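Local coordinates for protein phosphohistidine phosphatase SixA (Escherichia coli, PDB 1UJC) that removes phosphate from the phosphohistidine of the HPt domain of the ArcB sensor in the multistep His-Asp phosphorelay, at residues L87-L92 against V116-P121. Numbering follows the deposited sequence.
Sequences LVSAYL and VAELCP
Ser89 meets both Glu118 and Leu119 where helix 85-98 comes up against the last turn of helix 111-119. The two backbones are closest here, with Ser89 CA 6.5 Å from Leu119 CA. Ser89 CB lies against Glu118 CG at 3.8 Å, a contact of the aliphatic part of the glutamate. The Glu118 chain starts with CG anti to its own N and then bends at chi2 (68°). This bend sets the carboxylate beside the serine hydroxyl. Even so, Glu118 OE2 stays 3.9 Å from Ser89 OG, and no hydrogen bond joins them. Leu119 CD2 packs against the serine, 3.9 Å from Ser89 OG and 4.0 Å from Ser89 CA. The other branch, Leu119 CD1, touches Leu92 CD1 at 4.1 Å, and the two leucine side chains cross at about a right angle.

The contact is helix-to-helix packing in the alpha-beta fold of the histidine phosphatase superfamily. Strand 102-107 of the central mixed sheet lies between the two helices in sequence. Both leucines are buried against the sheet: Leu92 rests on Val3 and Leu138, and Leu119 on Ile5. Glu118 is exposed to solvent. None of the touching residues belongs to the tungstate pocket.

Further out, the Cys120 N to Val116 O bond (2.7 Å) closes the final turn of helix 111-119, and Cys120 then leaves helical geometry. A backbone hydrogen bond ties Leu119 to Gly144 at the start of strand 144-150. On the other helix, Leu92 N bonds to Val88 O, and Asp84 OD2 accepts from Leu87 N.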
loop_
_atom_site.group_PDB
_atom_site.type_symbol
_atom_site.label_atom_id
_atom_site.label_comp_id
_atom_site.label_asym_id
_atom_site.label_seq_id
_atom_site.Cartn_x
_atom_site.Cartn_y
_atom_site.Cartn_z
ATOM N N LEU A 87 -7.101 -5.712 12.487
ATOM C CA LEU A 87 -5.743 -5.975 12.939
ATOM C C LEU A 87 -4.747 -5.086 12.197
ATOM O O LEU A 87 -3.742 -4.668 12.760
ATOM C CB LEU A 87 -5.393 -7.453 12.737
ATOM C CG LEU A 87 -6.173 -8.476 13.573
ATOM C CD1 LEU A 87 -5.763 -9.892 13.172
ATOM C CD2 LEU A 87 -5.909 -8.246 15.056
ATOM N N VAL A 88 -5.024 -4.800 10.929
ATOM C CA VAL A 88 -4.139 -3.935 10.163
ATOM C C VAL A 88 -4.204 -2.549 10.803
ATOM O O VAL A 88 -3.182 -1.903 11.035
ATOM C CB VAL A 88 -4.582 -3.837 8.688
ATOM C CG1 VAL A 88 -3.667 -2.883 7.940
ATOM C CG2 VAL A 88 -4.550 -5.220 8.044
ATOM N N SER A 89 -5.423 -2.111 11.089
ATOM C CA SER A 89 -5.668 -0.820 11.721
ATOM C C SER A 89 -4.918 -0.706 13.051
ATOM O O SER A 89 -4.271 0.309 13.331
ATOM C CB SER A 89 -7.171 -0.655 11.958
ATOM O OG SER A 89 -7.440 0.417 12.836
ATOM N N ALA A 90 -5.009 -1.752 13.867
ATOM C CA ALA A 90 -4.344 -1.775 15.166
ATOM C C ALA A 90 -2.820 -1.789 15.028
ATOM O O ALA A 90 -2.109 -1.183 15.831
ATOM C CB ALA A 90 -4.805 -2.990 15.965
ATOM N N TYR A 91 -2.320 -2.486 14.013
ATOM C CA TYR A 91 -0.883 -2.564 13.778
ATOM C C TYR A 91 -0.399 -1.143 13.458
ATOM O O TYR A 91 0.618 -0.685 13.981
ATOM C CB TYR A 91 -0.601 -3.510 12.600
ATOM C CG TYR A 91 0.845 -3.951 12.437
ATOM C CD1 TYR A 91 1.256 -5.223 12.841
ATOM C CD2 TYR A 91 1.790 -3.118 11.834
ATOM C CE1 TYR A 91 2.568 -5.656 12.642
ATOM C CE2 TYR A 91 3.105 -3.542 11.633
ATOM C CZ TYR A 91 3.485 -4.813 12.038
ATOM O OH TYR A 91 4.780 -5.244 11.836
ATOM N N LEU A 92 -1.147 -0.445 12.607
ATOM C CA LEU A 92 -0.794 0.917 12.227
ATOM C C LEU A 92 -0.853 1.879 13.413
ATOM O O LEU A 92 0.002 2.755 13.546
ATOM C CB LEU A 92 -1.706 1.407 11.094
ATOM C CG LEU A 92 -1.294 0.947 9.691
ATOM C CD1 LEU A 92 -2.424 1.186 8.692
ATOM C CD2 LEU A 92 -0.039 1.694 9.272
ATOM N N VAL A 116 -8.943 2.094 4.219
ATOM C CA VAL A 116 -9.093 3.544 4.258
ATOM C C VAL A 116 -10.324 3.940 5.070
ATOM O O VAL A 116 -10.260 4.848 5.896
ATOM C CB VAL A 116 -9.229 4.146 2.839
ATOM C CG1 VAL A 116 -9.552 5.636 2.931
ATOM C CG2 VAL A 116 -7.941 3.945 2.063
ATOM N N ALA A 117 -11.444 3.261 4.829
ATOM C CA ALA A 117 -12.686 3.557 5.547
ATOM C C ALA A 117 -12.514 3.276 7.033
ATOM O O ALA A 117 -12.878 4.096 7.875
ATOM C CB ALA A 117 -13.832 2.721 4.986
ATOM N N GLU A 118 -11.956 2.110 7.344
ATOM C CA GLU A 118 -11.711 1.704 8.726
ATOM C C GLU A 118 -10.861 2.739 9.460
ATOM O O GLU A 118 -11.119 3.056 10.617
ATOM C CB GLU A 118 -11.008 0.346 8.745
ATOM C CG GLU A 118 -10.463 -0.105 10.096
ATOM C CD GLU A 118 -11.547 -0.424 11.102
ATOM O OE1 GLU A 118 -12.694 -0.675 10.682
ATOM O OE2 GLU A 118 -11.244 -0.442 12.317
ATOM N N LEU A 119 -9.846 3.262 8.778
ATOM C CA LEU A 119 -8.958 4.256 9.374
ATOM C C LEU A 119 -9.561 5.658 9.401
ATOM O O LEU A 119 -9.312 6.436 10.326
ATOM C CB LEU A 119 -7.636 4.307 8.599
ATOM C CG LEU A 119 -6.809 3.025 8.493
ATOM C CD1 LEU A 119 -5.701 3.232 7.475
ATOM C CD2 LEU A 119 -6.233 2.659 9.850
ATOM N N CYS A 120 -10.368 5.974 8.394
ATOM C CA CYS A 120 -10.947 7.308 8.284
ATOM C C CYS A 120 -12.457 7.416 8.445
ATOM O O CYS A 120 -13.216 6.968 7.591
ATOM C CB CYS A 120 -10.552 7.919 6.939
ATOM S SG CYS A 120 -8.782 7.852 6.604
ATOM N N PRO A 121 -12.910 8.024 9.550
ATOM C CA PRO A 121 -14.343 8.190 9.799
ATOM C C PRO A 121 -15.008 9.002 8.687
ATOM O O PRO A 121 -14.419 9.948 8.167
ATOM C CB PRO A 121 -14.369 8.925 11.136
ATOM C CG PRO A 121 -13.169 8.368 11.835
ATOM C CD PRO A 121 -12.126 8.398 10.741
#